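Local coordinates for protein histidinol-phosphate aminotransferase (Clostridium acetobutylicum, PDB 3FTB) that probably transfers an amino group with the help of pyridoxal 5'-phosphate, as expected of an aminotransferase of histidine biosynthesis, at residues I91-S96 against K239-P244; S140-V145 against K171-K176; L269-K274 against H296-L301. One frame throughout, in Å; residues are numbered along the deposited sequence.

In the fold
Contact 1 and contact 2 lie at the edges of the large domain, while contact 3 is buried in the small one; their centres are 23 to 33 Å apart and none touches another. Contact 1 is a surface contact at the border with the second subunit, which hydrogen-bonds to it; a lysine and a leucine tie the end of helix 87-95 to the loop after helix 232-239. Contact 2 is partly buried: isoleucine and alanine pack beneath a salt bridge whose two hydrogen bonds are weak, between two alpha-beta units. Contact 3, on the opposite side of the chain's centre from contact 1, joins helix 262-285 to the loop just before strand 299-304 by van der Waals packing alone, with Trp271 NE1 and Asn298 ND2 bonded to residues outside it.

Contact 1 (I91-S96 against K239-P244); sequences IELSIS and KAKQNP
The carboxamide of Gln242 is the flat group here, and CD1 of Leu93 stands over one side of its plane, 4.0 Å from Gln242 CD. CD1 also touches the stalk of this side chain, 3.6 Å from Gln242 CG, so the leucine branch covers the base of the amide. Its other branch, CD2, meets the start of the neighbouring lysine, 3.9 Å from Lys241 CB; Leu93 thus straddles two consecutive residues of the loop that follows helix 232-239. The Leu93 and Lys241 side chains run antiparallel alongside each other, the CD2 methyl lying against CB and CD of the lysine. With CG anti to the carbonyl carbon (chi1 -62°) and the rest of the chain extended, Lys241 reaches the end of helix 87-95, where NZ donates to Ser96 OG at 3.0 Å. Ser96 O is also near, 3.3 Å from Lys241 NZ. The serine hydroxyl is turned back over its own helix (chi1 78°), pointing its proton at Leu93 O, although the 2.5 Å between Ser96 OG and Leu93 O is short enough to be doubtful in detail. The contact borders the dimer interface: Lys117 of the second subunit donates to Lys241 O and Gln242 O, and Glu92 makes a salt bridge with Lys117 of its own chain. Chemically, the aliphatic part of Lys241 serves as an apolar surface for Leu93 while its ammonium lies near the carbonyl-rich C-terminal end of a helix, where the helix dipole would probably favour a positive charge.

Contact 2 (S140-V145 against K171-K176); sequences SKIDDV and KLAEEK
Two alpha-beta units of the large domain of a fold-type I aminotransferase meet here, through Ile142 and Asp143 after helix 135-141 and Ala173 and Lys176 at the end of helix 163-176. Each segment leads into a strand of the mixed seven-stranded sheet, 147-151 and 179-183, which are parallel neighbours. Ile142 is buried and supplies the apolar part: CD1 reaches Ala173 CB at 4.2 Å, while CG2 rests against the aliphatic chain of the lysine, 3.9 Å from Lys176 CD. Ile142 and Lys176 thus cross with the methyl branch beside the middle of the lysine chain. That chain leaves its helix with CG anti to the carbonyl carbon and then bends twice, at chi2 (145°) and chi4 (-61°), which brings the ammonium round to Asp143. Lys176 NZ straddles the carboxylate, 3.1 Å from Asp143 OD1 and equally far from Asp143 OD2, and the aspartate side chain lies roughly perpendicular to the lysine chain. The nitrogen stands well out of the carboxylate plane, in keeping with two weak hydrogen bonds that together form the salt bridge. This bridge sits on the solvent side, Asp143 being exposed, next to the buried packing of Ile142 on Ala173. The turn carrying Asp143 is held by Asp144 N donating to Lys141 O at 2.8 Å. Lys178, just beyond the helix, donates from NZ to the carbonyls of Ile142 and Val145 and forms a long, weak ion pair with Asp143. Such packing, helix ends and loops meeting just before adjacent parallel strands, is typical of the beta-alpha-beta crossovers from which the large domain of these enzymes is built.

Contact 3 (L269-K274 against H296-L301); sequences LLWIKK and HANFVL
Ala297 O, against which CG2 of Ile272 packs at 4.2 Å, accepts a hydrogen bond from NH1 of Arg276, one turn further along the same helix. This belongs to the small domain of the fold-type I aminotransferase fold: the long helix 262-285 lies against the segment leading into strand 299-304, an inner strand of the mixed five-stranded sheet. All four touching residues are buried, and the interface is van der Waals packing, methyl and ring carbons against Asn298 CB and the Ala297 carbonyl. Asn298 is the centre: its CB meets Ile272 CG2 at 4.1 Å and approaches the Trp271 ring obliquely. The indole is swung across by a first torsion that puts CG anti to the backbone N (chi1 155°), and its six-membered end comes closest. Within the helix, Ile272 CG2 also lies 3.7 Å above the plane of the Trp271 ring, offset toward its rim, so Ile272 and the indole present one surface to Asn298. Two side-chain N-H groups bond outside the segments, Asn298 ND2 to Asn34 O and Trp271 NE1 to Lys342 O, and the backbone of Asn298 pairs with Ile341. Pro37 and Leu38 also touch the indole, so Trp271 is packed from the N-terminal region too. Ring and carboxamide planes stand 81° apart, and Asn298 meets the indole through its methylene rather than its amide, with Asn298 CB 4.0 Å from Trp271 CH2.

Contact 1 (I91-S96 against K239-P244)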
loop_
_atom_site.group_PDB
_atom_site.type_symbol
_atom_site.label_atom_id
_atom_site.label_comp_id
_atom_site.label_asym_id
_atom_site.label_seq_id
_atom_site.Cartn_x
_atom_site.Cartn_y
_atom_site.Cartn_z
ATOM N N ILE A 91 9.486 8.324 0.482
ATOM C CA ILE A 91 10.911 8.418 0.796
ATOM C C ILE A 91 11.714 7.457 -0.077
ATOM O O ILE A 91 12.645 7.866 -0.782
ATOM C CB ILE A 91 11.170 8.087 2.276
ATOM C CG1 ILE A 91 10.480 9.118 3.177
ATOM C CG2 ILE A 91 12.670 8.016 2.555
ATOM C CD1 ILE A 91 10.547 8.786 4.651
ATOM N N GLU A 92 11.340 6.181 -0.041
ATOM C CA GLU A 92 11.976 5.182 -0.894
ATOM C C GLU A 92 11.922 5.566 -2.371
ATOM O O GLU A 92 12.954 5.607 -3.040
ATOM C CB GLU A 92 11.340 3.802 -0.698
ATOM C CG GLU A 92 11.733 2.796 -1.773
ATOM C CD GLU A 92 11.345 1.378 -1.414
ATOM O OE1 GLU A 92 11.422 1.029 -0.219
ATOM O OE2 GLU A 92 10.966 0.611 -2.325
ATOM N N LEU A 93 10.716 5.847 -2.869
ATOM C CA LEU A 93 10.497 6.097 -4.295
ATOM C C LEU A 93 11.212 7.330 -4.824
ATOM O O LEU A 93 11.787 7.301 -5.914
ATOM C CB LEU A 93 9.005 6.205 -4.611
ATOM C CG LEU A 93 8.246 4.883 -4.683
ATOM C CD1 LEU A 93 6.775 5.162 -4.722
ATOM C CD2 LEU A 93 8.675 4.065 -5.888
ATOM N N SER A 94 11.161 8.420 -4.068
ATOM C CA SER A 94 11.836 9.633 -4.496
ATOM C C SER A 94 13.352 9.418 -4.533
ATOM O O SER A 94 14.055 9.978 -5.371
ATOM C CB SER A 94 11.457 10.817 -3.609
ATOM O OG SER A 94 11.700 10.539 -2.243
ATOM N N ILE A 95 13.851 8.580 -3.639
ATOM C CA ILE A 95 15.278 8.289 -3.606
ATOM C C ILE A 95 15.635 7.260 -4.686
ATOM O O ILE A 95 16.769 7.224 -5.179
ATOM C CB ILE A 95 15.723 7.811 -2.200
ATOM C CG1 ILE A 95 15.640 8.962 -1.189
ATOM C CG2 ILE A 95 17.137 7.228 -2.235
ATOM C CD1 ILE A 95 15.820 8.516 0.258
ATOM N N SER A 96 14.652 6.447 -5.070
ATOM C CA SER A 96 14.845 5.432 -6.107
ATOM C C SER A 96 15.157 6.051 -7.463
ATOM O O SER A 96 15.605 5.357 -8.378
ATOM C CB SER A 96 13.610 4.529 -6.228
ATOM O OG SER A 96 12.563 5.158 -6.958
ATOM N N LYS A 239 4.781 8.091 -10.124
ATOM C CA LYS A 239 3.508 7.427 -10.393
ATOM C C LYS A 239 3.760 6.254 -11.318
ATOM O O LYS A 239 3.244 5.155 -11.109
ATOM C CB LYS A 239 2.518 8.402 -11.019
ATOM C CG LYS A 239 1.069 8.219 -10.582
ATOM C CD LYS A 239 0.326 9.546 -10.701
ATOM C CE LYS A 239 1.013 10.638 -9.863
ATOM N NZ LYS A 239 0.624 12.027 -10.254
ATOM N N ALA A 240 4.588 6.489 -12.328
ATOM C CA ALA A 240 4.995 5.445 -13.267
ATOM C C ALA A 240 5.564 4.215 -12.556
ATOM O O ALA A 240 5.523 3.106 -13.082
ATOM C CB ALA A 240 6.014 5.997 -14.247
ATOM N N LYS A 241 6.093 4.415 -11.355
ATOM C CA LYS A 241 6.675 3.320 -10.596
ATOM C C LYS A 241 5.637 2.596 -9.735
ATOM O O LYS A 241 5.757 1.395 -9.477
ATOM C CB LYS A 241 7.837 3.830 -9.733
ATOM C CG LYS A 241 8.987 4.412 -10.541
ATOM C CD LYS A 241 10.260 4.505 -9.719
ATOM C CE LYS A 241 11.466 4.687 -10.620
ATOM N NZ LYS A 241 12.760 4.577 -9.892
ATOM N N GLN A 242 4.612 3.323 -9.305
ATOM C CA GLN A 242 3.658 2.789 -8.335
ATOM C C GLN A 242 2.623 1.828 -8.913
ATOM O O GLN A 242 2.679 1.442 -10.082
ATOM C CB GLN A 242 2.925 3.927 -7.631
ATOM C CG GLN A 242 3.833 4.853 -6.856
ATOM C CD GLN A 242 3.061 5.932 -6.138
ATOM O OE1 GLN A 242 2.713 5.777 -4.971
ATOM N NE2 GLN A 242 2.769 7.026 -6.841
ATOM N N ASN A 243 1.673 1.456 -8.064
ATOM C CA ASN A 243 0.553 0.627 -8.470
ATOM C C ASN A 243 -0.766 1.367 -8.245
ATOM O O ASN A 243 -0.992 1.935 -7.173
ATOM C CB ASN A 243 0.572 -0.679 -7.682
ATOM C CG ASN A 243 -0.153 -1.791 -8.391
ATOM O OD1 ASN A 243 -1.145 -2.317 -7.889
ATOM N ND2 ASN A 243 0.334 -2.156 -9.573
ATOM N N PRO A 244 -1.632 1.380 -9.264
ATOM C CA PRO A 244 -2.951 2.015 -9.172
ATOM C C PRO A 244 -3.724 1.496 -7.959
ATOM O O PRO A 244 -3.456 0.393 -7.485
ATOM C CB PRO A 244 -3.628 1.587 -10.466
ATOM C CG PRO A 244 -2.484 1.391 -11.421
ATOM C CD PRO A 244 -1.379 0.809 -10.597
#

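Contact 2 (S140-V145 against K171-K176)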
loop_
_atom_site.group_PDB
_atom_site.type_symbol
_atom_site.label_atom_id
_atom_site.label_comp_id
_atom_site.label_asym_id
_atom_site.label_seq_id
_atom_site.Cartn_x
_atom_site.Cartn_y
_atom_site.Cartn_z
ATOM N N SER A 140 29.122 23.030 -0.753
ATOM C CA SER A 140 30.390 22.556 -1.301
ATOM C C SER A 140 30.332 21.123 -1.815
ATOM O O SER A 140 31.332 20.594 -2.294
ATOM C CB SER A 140 31.496 22.687 -0.258
ATOM O OG SER A 140 31.240 21.851 0.854
ATOM N N LYS A 141 29.165 20.497 -1.710
ATOM C CA LYS A 141 28.989 19.103 -2.121
ATOM C C LYS A 141 27.926 18.941 -3.207
ATOM O O LYS A 141 27.743 17.852 -3.752
ATOM C CB LYS A 141 28.577 18.238 -0.925
ATOM C CG LYS A 141 29.683 17.904 0.050
ATOM C CD LYS A 141 29.113 17.226 1.276
ATOM C CE LYS A 141 30.236 16.666 2.110
ATOM N NZ LYS A 141 31.428 17.523 1.909
ATOM N N ILE A 142 27.216 20.019 -3.515
ATOM C CA ILE A 142 26.023 19.898 -4.343
ATOM C C ILE A 142 26.284 19.620 -5.826
ATOM O O ILE A 142 25.369 19.233 -6.546
ATOM C CB ILE A 142 25.071 21.097 -4.176
ATOM C CG1 ILE A 142 23.623 20.604 -4.178
ATOM C CG2 ILE A 142 25.334 22.146 -5.249
ATOM C CD1 ILE A 142 22.614 21.707 -4.032
ATOM N N ASP A 143 27.518 19.807 -6.282
ATOM C CA ASP A 143 27.914 19.340 -7.615
ATOM C C ASP A 143 28.402 17.887 -7.584
ATOM O O ASP A 143 28.658 17.290 -8.620
ATOM C CB ASP A 143 29.012 20.231 -8.213
ATOM C CG ASP A 143 28.471 21.271 -9.178
ATOM O OD1 ASP A 143 27.328 21.111 -9.658
ATOM O OD2 ASP A 143 29.201 22.243 -9.467
ATOM N N ASP A 144 28.553 17.328 -6.391
ATOM C CA ASP A 144 29.019 15.951 -6.246
ATOM C C ASP A 144 27.879 14.937 -6.366
ATOM O O ASP A 144 28.114 13.741 -6.553
ATOM C CB ASP A 144 29.723 15.766 -4.893
ATOM C CG ASP A 144 31.193 16.151 -4.933
ATOM O OD1 ASP A 144 31.716 16.638 -3.902
ATOM O OD2 ASP A 144 31.824 15.960 -5.995
ATOM N N VAL A 145 26.646 15.418 -6.255
ATOM C CA VAL A 145 25.487 14.537 -6.153
ATOM C C VAL A 145 24.381 14.927 -7.130
ATOM O O VAL A 145 24.445 15.970 -7.782
ATOM C CB VAL A 145 24.908 14.565 -4.722
ATOM C CG1 VAL A 145 25.839 13.850 -3.748
ATOM C CG2 VAL A 145 24.701 16.003 -4.279
ATOM N N LYS A 171 18.592 28.129 -4.374
ATOM C CA LYS A 171 18.951 28.855 -5.593
ATOM C C LYS A 171 20.002 28.148 -6.438
ATOM O O LYS A 171 19.995 28.291 -7.645
ATOM C CB LYS A 171 19.423 30.275 -5.272
ATOM C CG LYS A 171 18.306 31.297 -5.140
ATOM C CD LYS A 171 18.825 32.623 -4.578
ATOM C CE LYS A 171 17.773 33.717 -4.682
ATOM N NZ LYS A 171 16.398 33.145 -4.798
ATOM N N LEU A 172 20.915 27.404 -5.808
ATOM C CA LEU A 172 21.907 26.609 -6.544
ATOM C C LEU A 172 21.312 25.320 -7.106
ATOM O O LEU A 172 21.582 24.951 -8.253
ATOM C CB LEU A 172 23.107 26.252 -5.663
ATOM C CG LEU A 172 24.185 27.293 -5.353
ATOM C CD1 LEU A 172 25.275 26.648 -4.516
ATOM C CD2 LEU A 172 24.770 27.888 -6.626
ATOM N N ALA A 173 20.522 24.622 -6.291
ATOM C CA ALA A 173 19.842 23.408 -6.755
ATOM C C ALA A 173 19.023 23.695 -8.009
ATOM O O ALA A 173 19.222 23.067 -9.040
ATOM C CB ALA A 173 18.954 22.824 -5.660
ATOM N N GLU A 174 18.101 24.647 -7.895
ATOM C CA GLU A 174 17.302 25.130 -9.017
ATOM C C GLU A 174 18.174 25.305 -10.256
ATOM O O GLU A 174 17.867 24.776 -11.327
ATOM C CB GLU A 174 16.658 26.465 -8.637
ATOM C CG GLU A 174 15.449 26.870 -9.464
ATOM C CD GLU A 174 14.279 25.906 -9.313
ATOM O OE1 GLU A 174 13.235 26.104 -9.985
ATOM O OE2 GLU A 174 14.408 24.944 -8.523
ATOM N N GLU A 175 19.269 26.042 -10.103
ATOM C CA GLU A 175 20.181 26.321 -11.210
ATOM C C GLU A 175 20.808 25.068 -11.824
ATOM O O GLU A 175 21.035 25.003 -13.026
ATOM C CB GLU A 175 21.279 27.277 -10.738
ATOM C CG GLU A 175 22.517 27.331 -11.624
ATOM C CD GLU A 175 23.750 27.819 -10.869
ATOM O OE1 GLU A 175 24.875 27.601 -11.365
ATOM O OE2 GLU A 175 23.596 28.411 -9.777
ATOM N N LYS A 176 21.078 24.070 -10.993
ATOM C CA LYS A 176 21.864 22.908 -11.407
ATOM C C LYS A 176 21.013 21.688 -11.754
ATOM O O LYS A 176 21.539 20.588 -11.961
ATOM C CB LYS A 176 22.865 22.559 -10.306
ATOM C CG LYS A 176 23.974 23.594 -10.147
ATOM C CD LYS A 176 24.407 23.773 -8.705
ATOM C CE LYS A 176 25.615 24.690 -8.610
ATOM N NZ LYS A 176 26.788 24.131 -9.350
#

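Contact 3 (L269-K274 against H296-L301)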
loop_
_atom_site.group_PDB
_atom_site.type_symbol
_atom_site.label_atom_id
_atom_site.label_comp_id
_atom_site.label_asym_id
_atom_site.label_seq_id
_atom_site.Cartn_x
_atom_site.Cartn_y
_atom_site.Cartn_z
ATOM N N LEU A 269 -1.596 21.929 18.648
ATOM C CA LEU A 269 -0.626 23.009 18.849
ATOM C C LEU A 269 -0.657 23.509 20.292
ATOM O O LEU A 269 0.383 23.759 20.903
ATOM C CB LEU A 269 -0.906 24.170 17.892
ATOM C CG LEU A 269 -0.124 24.187 16.575
ATOM C CD1 LEU A 269 0.569 22.858 16.315
ATOM C CD2 LEU A 269 -1.025 24.577 15.409
ATOM N N LEU A 270 -1.865 23.655 20.825
ATOM C CA LEU A 270 -2.064 24.068 22.203
ATOM C C LEU A 270 -1.250 23.147 23.113
ATOM O O LEU A 270 -0.709 23.560 24.147
ATOM C CB LEU A 270 -3.553 23.974 22.547
ATOM C CG LEU A 270 -4.227 25.211 23.137
ATOM C CD1 LEU A 270 -5.414 24.802 23.994
ATOM C CD2 LEU A 270 -3.238 26.050 23.941
ATOM N N TRP A 271 -1.157 21.887 22.707
ATOM C CA TRP A 271 -0.456 20.897 23.498
ATOM C C TRP A 271 1.056 21.131 23.489
ATOM O O TRP A 271 1.596 21.616 24.481
ATOM C CB TRP A 271 -0.844 19.480 23.054
ATOM C CG TRP A 271 0.186 18.459 23.358
ATOM C CD1 TRP A 271 0.726 18.174 24.579
ATOM C CD2 TRP A 271 0.809 17.575 22.426
ATOM N NE1 TRP A 271 1.654 17.172 24.461
ATOM C CE2 TRP A 271 1.724 16.784 23.151
ATOM C CE3 TRP A 271 0.685 17.376 21.049
ATOM C CZ2 TRP A 271 2.513 15.811 22.543
ATOM C CZ3 TRP A 271 1.470 16.405 20.446
ATOM C CH2 TRP A 271 2.374 15.641 21.190
ATOM N N ILE A 272 1.733 20.829 22.379
ATOM C CA ILE A 272 3.206 20.875 22.356
ATOM C C ILE A 272 3.822 22.230 22.611
ATOM O O ILE A 272 4.952 22.300 23.070
ATOM C CB ILE A 272 3.845 20.360 21.041
ATOM C CG1 ILE A 272 2.893 20.567 19.864
ATOM C CG2 ILE A 272 4.383 18.928 21.208
ATOM C CD1 ILE A 272 2.822 22.005 19.385
ATOM N N LYS A 273 3.115 23.302 22.275
ATOM C CA LYS A 273 3.645 24.631 22.546
ATOM C C LYS A 273 4.029 24.721 24.024
ATOM O O LYS A 273 5.195 24.931 24.359
ATOM C CB LYS A 273 2.640 25.715 22.151
ATOM C CG LYS A 273 2.479 25.878 20.639
ATOM C CD LYS A 273 1.636 27.102 20.299
ATOM C CE LYS A 273 1.420 27.249 18.798
ATOM N NZ LYS A 273 2.686 27.453 18.042
ATOM N N LYS A 274 3.042 24.519 24.891
ATOM C CA LYS A 274 3.250 24.468 26.333
ATOM C C LYS A 274 4.111 23.291 26.771
ATOM O O LYS A 274 5.210 23.466 27.295
ATOM C CB LYS A 274 1.909 24.361 27.058
ATOM C CG LYS A 274 1.051 25.607 27.006
ATOM C CD LYS A 274 0.032 25.589 28.134
ATOM C CE LYS A 274 -1.129 26.536 27.854
ATOM N NZ LYS A 274 -2.062 26.007 26.816
ATOM N N HIS A 296 11.722 21.081 17.743
ATOM C CA HIS A 296 10.680 21.880 17.119
ATOM C C HIS A 296 9.483 21.041 16.733
ATOM O O HIS A 296 8.566 21.523 16.080
ATOM C CB HIS A 296 11.241 22.691 15.952
ATOM C CG HIS A 296 12.084 23.840 16.402
ATOM N ND1 HIS A 296 13.413 23.696 16.745
ATOM C CD2 HIS A 296 11.776 25.141 16.614
ATOM C CE1 HIS A 296 13.892 24.866 17.133
ATOM N NE2 HIS A 296 12.922 25.759 17.059
ATOM N N ALA A 297 9.508 19.778 17.156
ATOM C CA ALA A 297 8.384 18.864 16.981
ATOM C C ALA A 297 8.047 18.199 18.311
ATOM O O ALA A 297 8.188 18.812 19.370
ATOM C CB ALA A 297 8.705 17.810 15.911
ATOM N N ASN A 298 7.630 16.937 18.269
ATOM C CA ASN A 298 7.248 16.226 19.496
ATOM C C ASN A 298 8.286 15.211 20.018
ATOM O O ASN A 298 7.932 14.117 20.482
ATOM C CB ASN A 298 5.871 15.570 19.332
ATOM C CG ASN A 298 5.869 14.498 18.264
ATOM O OD1 ASN A 298 6.575 14.616 17.267
ATOM N ND2 ASN A 298 5.095 13.434 18.478
ATOM N N PHE A 299 9.562 15.598 19.973
ATOM C CA PHE A 299 10.639 14.798 20.543
ATOM C C PHE A 299 11.853 15.670 20.866
ATOM O O PHE A 299 11.992 16.775 20.341
ATOM C CB PHE A 299 11.030 13.662 19.598
ATOM C CG PHE A 299 11.325 14.121 18.203
ATOM C CD1 PHE A 299 12.576 14.614 17.871
ATOM C CD2 PHE A 299 10.346 14.070 17.221
ATOM C CE1 PHE A 299 12.851 15.050 16.582
ATOM C CE2 PHE A 299 10.611 14.503 15.944
ATOM C CZ PHE A 299 11.867 14.990 15.619
ATOM N N VAL A 300 12.729 15.154 21.725
ATOM C CA VAL A 300 13.877 15.904 22.230
ATOM C C VAL A 300 15.136 15.015 22.308
ATOM O O VAL A 300 15.071 13.892 22.816
ATOM C CB VAL A 300 13.551 16.481 23.632
ATOM C CG1 VAL A 300 13.223 15.348 24.613
ATOM C CG2 VAL A 300 14.685 17.350 24.146
ATOM N N LEU A 301 16.270 15.508 21.799
ATOM C CA LEU A 301 17.542 14.763 21.865
ATOM C C LEU A 301 18.432 15.193 23.042
ATOM O O LEU A 301 18.891 16.341 23.114
ATOM C CB LEU A 301 18.342 14.909 20.559
ATOM C CG LEU A 301 19.719 14.233 20.513
ATOM C CD1 LEU A 301 19.567 12.747 20.230
ATOM C CD2 LEU A 301 20.634 14.891 19.482
#